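PDB 3LMM: transcriptional regulator from Corynebacterium diphtheriae, which is of unknown function in detail but probably acts as a transcriptional regulator, joining an AlbA-like Schlafen region to helix-turn-helix regions likely to bind DNA. Local coordinates for residues 12-23 against 122-133; 343-351 against 450-458. All coordinates share one frame; numbering follows the deposited sequence.

Interaction 1: 12-23 against 122-133; sequences REQLIAQVESIL and KRVLGQRVLAIY
Tyr-133 meets Ile-16 and Val-19 where helix 10-24 packs on the beta hairpin 118-123/128-134 of the AlbA-type Schlafen region, part of a four-stranded mixed sheet. Helix and strand 128-133 run nearly antiparallel, at 156°. Ile-16 CG1 lies over one face of the Tyr-133 ring, 4.2 Å from its centroid, a CH-pi contact. Val-19, its side chain pointing against that of Tyr-133, brings CG2 obliquely to 3.6 Å from Tyr-133 CE1, while its other methyl, CG1, reaches Ala-131 CB at 4.3 Å. Further along the helix Leu-23 CD1 rests against Lys-122 CB (3.9 Å) and CD2 meets the CG1 methyl of Val-124. Beyond this apolar strip Lys-122 NZ makes a weak salt bridge to Glu-20 OE2, 3.5 Å away. Arg-12 touches the same tyrosine. With CG anti to the backbone N (chi1 173°) and bends at chi2 and chi3, its chain turns back toward the strand, and Tyr-133 CB sits over the centre of one guanidinium face, 3.6 Å from Arg-12 CZ; the guanidinium and ring planes are 20° apart, but CB rather than the ring covers the group. Further out, Asp-118, paired through its backbone with Tyr-133, holds this group through a salt bridge from Arg-12 NH2 to Asp-118 OD2.

Interaction 2: 343-351 against 450-458; sequences ITSENVLSN and VARGLQSGK
At Gln-455 the side chain leaves with CG beside the backbone N (chi1 -88°) and runs extended beyond it (chi2 169°), which carries its amide across to the loop at Val-348 and Leu-349. Leu-349 in turn places CG beside its own backbone N, and its side chain crosses the glutamine at about a right angle. A single amide oxygen takes two consecutive backbone N-H groups: Leu-349 N donates to Gln-455 OE1 over 2.9 Å with an N-H...O angle of 136°, coming from above the carbonyl plane, whereas Val-348 N reaches the same OE1 in a weak, more bent bond. Leu-349 CD1 packs 3.5 Å from Gln-455 NE2 on the nitrogen side, whereas Val-348 CG2 lies near the oxygen, 3.6 Å from Gln-455 OE1. The glutamine owes its position to a helix end. Gln-455 is the first residue beyond helix 447-454 and has positive phi; the bond from Ser-456 N to Ala-451 O, with a weak one from Gln-455 N to Arg-452 O, follows the pattern of a Schellman motif. Gly-457 then occupies the N-cap position of helix 458-469, so the residue reaching outward sits in the turn between two helices, consistent with the helix-turn-helix family of this region. The opposing loop has two type I turns, Thr-344 to Asn-347 and Val-348 to Asn-351, and the second opens with the two N-H groups held by OE1. Its Leu-349 also touches Tyr-430 of helix 430-441, against which Leu-454 packs as well. Lower on the glutamine, Gln-455 CG lies 3.5 Å from Glu-346 O. Ser-350 sets CB against the backbone oxygen of Gln-455. A water lies 3.3 Å from both Glu-346 O and Arg-452 O and donates a weak hydrogen bond to each.

The two contacts lie in series along the chain: interaction 1 closes before interaction 2 opens. Their centres are 31 Å apart and their nearest atoms about 16 Å, so they do not touch, and they share no helix or sheet. Interaction 1 lies within the N-terminal alpha/beta unit, where a helix covers the sheet that includes strand 41-43; the side chain of Val-19 is about 13 Å from the bound cobalt ion. Interaction 2 instead joins two regions, bringing the loop that follows strand 330-336 of the six-stranded sheet against the end of helix 447-454 in the DUF5635 region. Interaction 1 thus lies inside one unit, whereas interaction 2 is part of the interface between two.

Interaction 1: 12-23 against 122-133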
loop_
_atom_site.group_PDB
_atom_site.type_symbol
_atom_site.label_atom_id
_atom_site.label_comp_id
_atom_site.label_asym_id
_atom_site.label_seq_id
_atom_site.Cartn_x
_atom_site.Cartn_y
_atom_site.Cartn_z
ATOM N N ARG A 12 -20.294 12.358 -9.855
ATOM C CA ARG A 12 -19.898 13.384 -8.898
ATOM C C ARG A 12 -20.902 14.542 -8.874
ATOM O O ARG A 12 -21.448 14.869 -7.820
ATOM C CB ARG A 12 -18.486 13.897 -9.227
ATOM C CG ARG A 12 -18.021 15.094 -8.396
ATOM C CD ARG A 12 -17.784 14.770 -6.916
ATOM N NE ARG A 12 -16.439 14.260 -6.615
ATOM C CZ ARG A 12 -16.130 12.970 -6.512
ATOM N NH1 ARG A 12 -17.063 12.035 -6.686
ATOM N NH2 ARG A 12 -14.888 12.616 -6.219
ATOM N N GLU A 13 -21.169 15.154 -10.023
ATOM C CA GLU A 13 -22.120 16.263 -10.057
ATOM C C GLU A 13 -23.428 15.874 -9.373
ATOM O O GLU A 13 -23.964 16.646 -8.585
ATOM C CB GLU A 13 -22.400 16.686 -11.496
ATOM C CG GLU A 13 -21.216 17.303 -12.222
ATOM C CD GLU A 13 -21.592 17.792 -13.612
ATOM O OE1 GLU A 13 -22.544 18.605 -13.716
ATOM O OE2 GLU A 13 -20.939 17.364 -14.596
ATOM N N GLN A 14 -23.935 14.682 -9.686
ATOM C CA GLN A 14 -25.171 14.177 -9.089
ATOM C C GLN A 14 -25.029 14.143 -7.560
ATOM O O GLN A 14 -25.929 14.562 -6.823
ATOM C CB GLN A 14 -25.482 12.771 -9.636
ATOM C CG GLN A 14 -26.557 11.982 -8.859
ATOM C CD GLN A 14 -26.898 10.610 -9.488
ATOM O OE1 GLN A 14 -26.041 9.946 -10.090
ATOM N NE2 GLN A 14 -28.148 10.175 -9.315
ATOM N N LEU A 15 -23.881 13.655 -7.097
ATOM C CA LEU A 15 -23.581 13.555 -5.675
ATOM C C LEU A 15 -23.503 14.934 -5.020
ATOM O O LEU A 15 -24.158 15.170 -4.009
ATOM C CB LEU A 15 -22.265 12.794 -5.483
ATOM C CG LEU A 15 -22.278 11.465 -4.708
ATOM C CD1 LEU A 15 -23.476 10.616 -5.086
ATOM C CD2 LEU A 15 -20.979 10.719 -4.986
ATOM N N ILE A 16 -22.715 15.844 -5.588
ATOM C CA ILE A 16 -22.606 17.190 -5.025
ATOM C C ILE A 16 -23.985 17.835 -4.918
ATOM O O ILE A 16 -24.278 18.537 -3.951
ATOM C CB ILE A 16 -21.751 18.089 -5.900
ATOM C CG1 ILE A 16 -20.417 17.413 -6.176
ATOM C CG2 ILE A 16 -21.527 19.419 -5.206
ATOM C CD1 ILE A 16 -19.582 18.140 -7.202
ATOM N N ALA A 17 -24.819 17.585 -5.925
ATOM C CA ALA A 17 -26.178 18.110 -5.971
ATOM C C ALA A 17 -26.958 17.590 -4.774
ATOM O O ALA A 17 -27.547 18.360 -4.011
ATOM C CB ALA A 17 -26.858 17.671 -7.256
ATOM N N GLN A 18 -26.963 16.272 -4.618
ATOM C CA GLN A 18 -27.672 15.669 -3.507
ATOM C C GLN A 18 -27.284 16.354 -2.188
ATOM O O GLN A 18 -28.152 16.744 -1.403
ATOM C CB GLN A 18 -27.388 14.168 -3.457
ATOM C CG GLN A 18 -28.118 13.381 -4.533
ATOM C CD GLN A 18 -27.683 11.933 -4.600
ATOM O OE1 GLN A 18 -26.559 11.637 -4.993
ATOM N NE2 GLN A 18 -28.565 11.021 -4.201
ATOM N N VAL A 19 -25.983 16.519 -1.958
ATOM C CA VAL A 19 -25.498 17.169 -0.747
ATOM C C VAL A 19 -26.038 18.591 -0.638
ATOM O O VAL A 19 -26.536 18.993 0.413
ATOM C CB VAL A 19 -23.963 17.200 -0.717
ATOM C CG1 VAL A 19 -23.470 17.793 0.587
ATOM C CG2 VAL A 19 -23.438 15.799 -0.879
ATOM N N GLU A 20 -25.962 19.358 -1.716
ATOM C CA GLU A 20 -26.477 20.725 -1.671
ATOM C C GLU A 20 -27.923 20.695 -1.208
ATOM O O GLU A 20 -28.317 21.482 -0.351
ATOM C CB GLU A 20 -26.377 21.362 -3.052
ATOM C CG GLU A 20 -24.944 21.444 -3.540
ATOM C CD GLU A 20 -24.149 22.546 -2.863
ATOM O OE1 GLU A 20 -24.274 22.729 -1.626
ATOM O OE2 GLU A 20 -23.377 23.221 -3.581
ATOM N N SER A 21 -28.697 19.773 -1.776
ATOM C CA SER A 21 -30.105 19.609 -1.429
ATOM C C SER A 21 -30.292 19.372 0.076
ATOM O O SER A 21 -30.952 20.155 0.764
ATOM C CB SER A 21 -30.694 18.437 -2.218
ATOM O OG SER A 21 -31.868 17.934 -1.603
ATOM N N ILE A 22 -29.715 18.285 0.577
ATOM C CA ILE A 22 -29.812 17.966 1.991
ATOM C C ILE A 22 -29.524 19.217 2.806
ATOM O O ILE A 22 -30.253 19.538 3.745
ATOM C CB ILE A 22 -28.776 16.893 2.416
ATOM C CG1 ILE A 22 -29.094 15.543 1.767
ATOM C CG2 ILE A 22 -28.759 16.772 3.936
ATOM C CD1 ILE A 22 -30.366 14.919 2.273
ATOM N N LEU A 23 -28.460 19.927 2.451
ATOM C CA LEU A 23 -28.087 21.126 3.194
ATOM C C LEU A 23 -29.073 22.280 3.080
ATOM O O LEU A 23 -29.178 23.098 3.983
ATOM C CB LEU A 23 -26.696 21.596 2.765
ATOM C CG LEU A 23 -25.524 20.647 3.031
ATOM C CD1 LEU A 23 -24.243 21.354 2.650
ATOM C CD2 LEU A 23 -25.465 20.238 4.488
ATOM N N LYS A 122 -18.369 22.981 4.247
ATOM C CA LYS A 122 -19.668 23.566 3.951
ATOM C C LYS A 122 -20.175 24.185 5.235
ATOM O O LYS A 122 -19.716 23.829 6.322
ATOM C CB LYS A 122 -20.637 22.472 3.501
ATOM C CG LYS A 122 -20.293 21.825 2.184
ATOM C CD LYS A 122 -20.739 22.720 1.064
ATOM C CE LYS A 122 -20.360 22.163 -0.280
ATOM N NZ LYS A 122 -20.706 23.162 -1.323
ATOM N N ARG A 123 -21.126 25.103 5.110
ATOM C CA ARG A 123 -21.707 25.771 6.276
ATOM C C ARG A 123 -23.232 25.667 6.273
ATOM O O ARG A 123 -23.882 26.220 5.397
ATOM C CB ARG A 123 -21.306 27.257 6.305
ATOM C CG ARG A 123 -19.846 27.526 6.669
ATOM C CD ARG A 123 -19.673 27.716 8.174
ATOM N NE ARG A 123 -18.278 27.573 8.613
ATOM C CZ ARG A 123 -17.850 27.870 9.840
ATOM N NH1 ARG A 123 -18.703 28.330 10.744
ATOM N NH2 ARG A 123 -16.580 27.697 10.176
ATOM N N VAL A 124 -23.796 24.948 7.244
ATOM C CA VAL A 124 -25.247 24.826 7.341
ATOM C C VAL A 124 -25.795 25.954 8.194
ATOM O O VAL A 124 -25.707 27.115 7.818
ATOM C CB VAL A 124 -25.678 23.550 7.987
ATOM C CG1 VAL A 124 -25.603 22.422 7.000
ATOM C CG2 VAL A 124 -24.824 23.308 9.204
ATOM N N LEU A 125 -26.354 25.638 9.352
ATOM C CA LEU A 125 -26.896 26.703 10.161
ATOM C C LEU A 125 -25.797 27.488 10.862
ATOM O O LEU A 125 -25.906 27.848 12.035
ATOM C CB LEU A 125 -27.897 26.152 11.169
ATOM C CG LEU A 125 -29.238 25.734 10.583
ATOM C CD1 LEU A 125 -29.082 24.463 9.794
ATOM C CD2 LEU A 125 -30.220 25.498 11.717
ATOM N N GLY A 126 -24.744 27.788 10.117
ATOM C CA GLY A 126 -23.640 28.532 10.685
ATOM C C GLY A 126 -22.567 27.556 11.108
ATOM O O GLY A 126 -21.394 27.915 11.247
ATOM N N GLN A 127 -22.979 26.310 11.317
ATOM C CA GLN A 127 -22.054 25.273 11.713
ATOM C C GLN A 127 -21.275 24.816 10.496
ATOM O O GLN A 127 -21.737 24.968 9.367
ATOM C CB GLN A 127 -22.813 24.104 12.316
ATOM C CG GLN A 127 -23.460 24.424 13.645
ATOM C CD GLN A 127 -22.442 24.808 14.699
ATOM O OE1 GLN A 127 -21.337 24.261 14.736
ATOM N NE2 GLN A 127 -22.816 25.734 15.581
ATOM N N ARG A 128 -20.086 24.269 10.730
ATOM C CA ARG A 128 -19.232 23.788 9.649
ATOM C C ARG A 128 -19.378 22.290 9.482
ATOM O O ARG A 128 -19.535 21.572 10.464
ATOM C CB ARG A 128 -17.757 24.107 9.926
ATOM C CG ARG A 128 -16.840 23.599 8.818
ATOM C CD ARG A 128 -15.405 24.054 8.984
ATOM N NE ARG A 128 -14.556 22.937 9.374
ATOM C CZ ARG A 128 -13.589 22.402 8.626
ATOM N NH1 ARG A 128 -12.889 21.381 9.089
ATOM N NH2 ARG A 128 -13.304 22.877 7.422
ATOM N N VAL A 129 -19.340 21.812 8.243
ATOM C CA VAL A 129 -19.428 20.374 8.012
ATOM C C VAL A 129 -18.568 19.965 6.832
ATOM O O VAL A 129 -18.316 20.762 5.927
ATOM C CB VAL A 129 -20.873 19.895 7.755
ATOM C CG1 VAL A 129 -21.749 20.247 8.929
ATOM C CG2 VAL A 129 -21.389 20.482 6.477
ATOM N N LEU A 130 -18.090 18.727 6.853
ATOM C CA LEU A 130 -17.272 18.239 5.754
ATOM C C LEU A 130 -18.056 17.336 4.815
ATOM O O LEU A 130 -18.694 16.375 5.237
ATOM C CB LEU A 130 -16.049 17.480 6.268
ATOM C CG LEU A 130 -14.829 18.298 6.648
ATOM C CD1 LEU A 130 -14.917 19.690 6.056
ATOM C CD2 LEU A 130 -14.754 18.359 8.136
ATOM N N ALA A 131 -18.014 17.664 3.534
ATOM C CA ALA A 131 -18.685 16.858 2.541
ATOM C C ALA A 131 -17.592 15.974 1.975
ATOM O O ALA A 131 -16.634 16.474 1.396
ATOM C CB ALA A 131 -19.258 17.733 1.454
ATOM N N ILE A 132 -17.707 14.669 2.167
ATOM C CA ILE A 132 -16.698 13.786 1.624
ATOM C C ILE A 132 -17.262 12.990 0.459
ATOM O O ILE A 132 -18.247 12.258 0.604
ATOM C CB ILE A 132 -16.177 12.803 2.656
ATOM C CG1 ILE A 132 -15.560 13.545 3.818
ATOM C CG2 ILE A 132 -15.140 11.924 2.010
ATOM C CD1 ILE A 132 -15.060 12.639 4.889
ATOM N N TYR A 133 -16.632 13.136 -0.701
ATOM C CA TYR A 133 -17.076 12.440 -1.891
ATOM C C TYR A 133 -16.132 11.290 -2.184
ATOM O O TYR A 133 -14.959 11.489 -2.522
ATOM C CB TYR A 133 -17.121 13.402 -3.079
ATOM C CG TYR A 133 -18.118 14.517 -2.904
ATOM C CD1 TYR A 133 -19.486 14.266 -2.943
ATOM C CD2 TYR A 133 -17.696 15.816 -2.623
ATOM C CE1 TYR A 133 -20.414 15.285 -2.703
ATOM C CE2 TYR A 133 -18.613 16.841 -2.377
ATOM C CZ TYR A 133 -19.969 16.571 -2.414
ATOM O OH TYR A 133 -20.877 17.578 -2.142
#

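Interaction 2: 343-351 against 450-458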
loop_
_atom_site.group_PDB
_atom_site.type_symbol
_atom_site.label_atom_id
_atom_site.label_comp_id
_atom_site.label_asym_id
_atom_site.label_seq_id
_atom_site.Cartn_x
_atom_site.Cartn_y
_atom_site.Cartn_z
ATOM N N ILE A 343 2.134 9.073 -13.122
ATOM C CA ILE A 343 3.158 8.691 -12.153
ATOM C C ILE A 343 4.543 8.958 -12.704
ATOM O O ILE A 343 4.827 8.678 -13.870
ATOM C CB ILE A 343 3.061 7.191 -11.796
ATOM C CG1 ILE A 343 1.646 6.855 -11.307
ATOM C CG2 ILE A 343 4.107 6.838 -10.755
ATOM C CD1 ILE A 343 1.137 7.728 -10.162
ATOM N N THR A 344 5.411 9.500 -11.861
ATOM C CA THR A 344 6.767 9.799 -12.288
ATOM C C THR A 344 7.761 9.133 -11.336
ATOM O O THR A 344 7.375 8.590 -10.300
ATOM C CB THR A 344 6.996 11.340 -12.345
ATOM O OG1 THR A 344 8.184 11.626 -13.094
ATOM C CG2 THR A 344 7.122 11.924 -10.943
ATOM N N SER A 345 9.037 9.163 -11.706
ATOM C CA SER A 345 10.095 8.561 -10.910
ATOM C C SER A 345 10.082 9.088 -9.477
ATOM O O SER A 345 10.554 8.421 -8.553
ATOM C CB SER A 345 11.447 8.842 -11.571
ATOM O OG SER A 345 12.497 8.088 -10.980
ATOM N N GLU A 346 9.528 10.285 -9.292
ATOM C CA GLU A 346 9.448 10.909 -7.968
ATOM C C GLU A 346 8.011 11.001 -7.483
ATOM O O GLU A 346 7.646 11.920 -6.752
ATOM C CB GLU A 346 10.049 12.308 -8.015
ATOM C CG GLU A 346 11.503 12.322 -8.412
ATOM C CD GLU A 346 11.826 13.491 -9.303
ATOM O OE1 GLU A 346 11.577 14.644 -8.884
ATOM O OE2 GLU A 346 12.330 13.257 -10.423
ATOM N N ASN A 347 7.199 10.036 -7.887
ATOM C CA ASN A 347 5.808 10.032 -7.493
ATOM C C ASN A 347 5.309 8.605 -7.401
ATOM O O ASN A 347 4.120 8.343 -7.549
ATOM C CB ASN A 347 4.985 10.804 -8.514
ATOM C CG ASN A 347 3.694 11.306 -7.934
ATOM O OD1 ASN A 347 2.848 10.518 -7.508
ATOM N ND2 ASN A 347 3.530 12.627 -7.903
ATOM N N VAL A 348 6.228 7.684 -7.145
ATOM C CA VAL A 348 5.890 6.275 -7.053
ATOM C C VAL A 348 5.605 5.791 -5.633
ATOM O O VAL A 348 4.591 5.126 -5.394
ATOM C CB VAL A 348 7.007 5.416 -7.667
ATOM C CG1 VAL A 348 6.984 5.540 -9.180
ATOM C CG2 VAL A 348 8.355 5.867 -7.130
ATOM N N LEU A 349 6.491 6.114 -4.691
ATOM C CA LEU A 349 6.315 5.703 -3.291
ATOM C C LEU A 349 4.988 6.156 -2.695
ATOM O O LEU A 349 4.616 5.737 -1.595
ATOM C CB LEU A 349 7.445 6.249 -2.409
ATOM C CG LEU A 349 8.742 5.451 -2.349
ATOM C CD1 LEU A 349 9.359 5.446 -3.728
ATOM C CD2 LEU A 349 9.697 6.055 -1.318
ATOM N N SER A 350 4.280 7.012 -3.425
ATOM C CA SER A 350 3.004 7.544 -2.975
ATOM C C SER A 350 1.848 6.973 -3.781
ATOM O O SER A 350 0.709 6.963 -3.325
ATOM C CB SER A 350 3.011 9.070 -3.091
ATOM O OG SER A 350 3.232 9.472 -4.436
ATOM N N ASN A 351 2.146 6.501 -4.984
ATOM C CA ASN A 351 1.118 5.925 -5.836
ATOM C C ASN A 351 0.466 4.744 -5.133
ATOM O O ASN A 351 1.086 4.105 -4.282
ATOM C CB ASN A 351 1.728 5.458 -7.158
ATOM C CG ASN A 351 0.702 4.827 -8.081
ATOM O OD1 ASN A 351 -0.281 5.463 -8.462
ATOM N ND2 ASN A 351 0.931 3.569 -8.447
ATOM N N VAL A 450 11.945 16.545 3.991
ATOM C CA VAL A 450 11.409 15.320 4.539
ATOM C C VAL A 450 10.230 14.912 3.666
ATOM O O VAL A 450 10.024 13.731 3.404
ATOM C CB VAL A 450 10.923 15.544 5.968
ATOM C CG1 VAL A 450 10.244 14.295 6.474
ATOM C CG2 VAL A 450 12.099 15.931 6.854
ATOM N N ALA A 451 9.472 15.909 3.211
ATOM C CA ALA A 451 8.304 15.682 2.367
ATOM C C ALA A 451 8.686 15.104 1.011
ATOM O O ALA A 451 8.194 14.050 0.613
ATOM C CB ALA A 451 7.541 16.978 2.183
ATOM N N ARG A 452 9.556 15.804 0.298
ATOM C CA ARG A 452 9.991 15.345 -1.002
ATOM C C ARG A 452 10.598 13.954 -0.857
ATOM O O ARG A 452 10.608 13.166 -1.804
ATOM C CB ARG A 452 11.007 16.329 -1.586
ATOM C CG ARG A 452 11.600 15.904 -2.919
ATOM C CD ARG A 452 12.136 17.087 -3.751
ATOM N NE ARG A 452 13.172 17.880 -3.080
ATOM C CZ ARG A 452 12.935 18.898 -2.252
ATOM N NH1 ARG A 452 13.952 19.554 -1.695
ATOM N NH2 ARG A 452 11.686 19.271 -1.987
ATOM N N GLY A 453 11.085 13.647 0.344
ATOM C CA GLY A 453 11.677 12.344 0.597
ATOM C C GLY A 453 10.654 11.225 0.641
ATOM O O GLY A 453 10.817 10.201 -0.009
ATOM N N LEU A 454 9.599 11.427 1.422
ATOM C CA LEU A 454 8.520 10.456 1.563
ATOM C C LEU A 454 7.629 10.514 0.345
ATOM O O LEU A 454 6.731 9.691 0.184
ATOM C CB LEU A 454 7.662 10.788 2.776
ATOM C CG LEU A 454 8.406 10.900 4.100
ATOM C CD1 LEU A 454 7.506 11.583 5.119
ATOM C CD2 LEU A 454 8.852 9.517 4.564
ATOM N N GLN A 455 7.873 11.513 -0.495
ATOM C CA GLN A 455 7.087 11.716 -1.700
ATOM C C GLN A 455 5.627 11.930 -1.306
ATOM O O GLN A 455 4.714 11.471 -1.994
ATOM C CB GLN A 455 7.219 10.508 -2.637
ATOM C CG GLN A 455 8.403 10.613 -3.603
ATOM C CD GLN A 455 8.694 9.319 -4.356
ATOM O OE1 GLN A 455 7.811 8.720 -4.971
ATOM N NE2 GLN A 455 9.948 8.895 -4.323
ATOM N N SER A 456 5.419 12.643 -0.200
ATOM C CA SER A 456 4.077 12.911 0.281
ATOM C C SER A 456 3.866 14.376 0.629
ATOM O O SER A 456 4.810 15.163 0.621
ATOM C CB SER A 456 3.780 12.042 1.504
ATOM O OG SER A 456 2.385 12.049 1.830
ATOM N N GLY A 457 2.618 14.729 0.937
ATOM C CA GLY A 457 2.266 16.099 1.279
ATOM C C GLY A 457 2.998 16.621 2.494
ATOM O O GLY A 457 3.760 15.890 3.122
ATOM N N LYS A 458 2.766 17.883 2.836
ATOM C CA LYS A 458 3.435 18.463 3.987
ATOM C C LYS A 458 2.944 17.871 5.295
ATOM O O LYS A 458 3.618 17.960 6.315
ATOM C CB LYS A 458 3.287 19.990 3.975
ATOM C CG LYS A 458 4.078 20.641 2.837
ATOM C CD LYS A 458 4.168 22.159 2.972
ATOM C CE LYS A 458 2.786 22.811 2.947
ATOM N NZ LYS A 458 2.848 24.297 3.105
HETATM O O HOH W 1 10.095 13.392 -5.075
#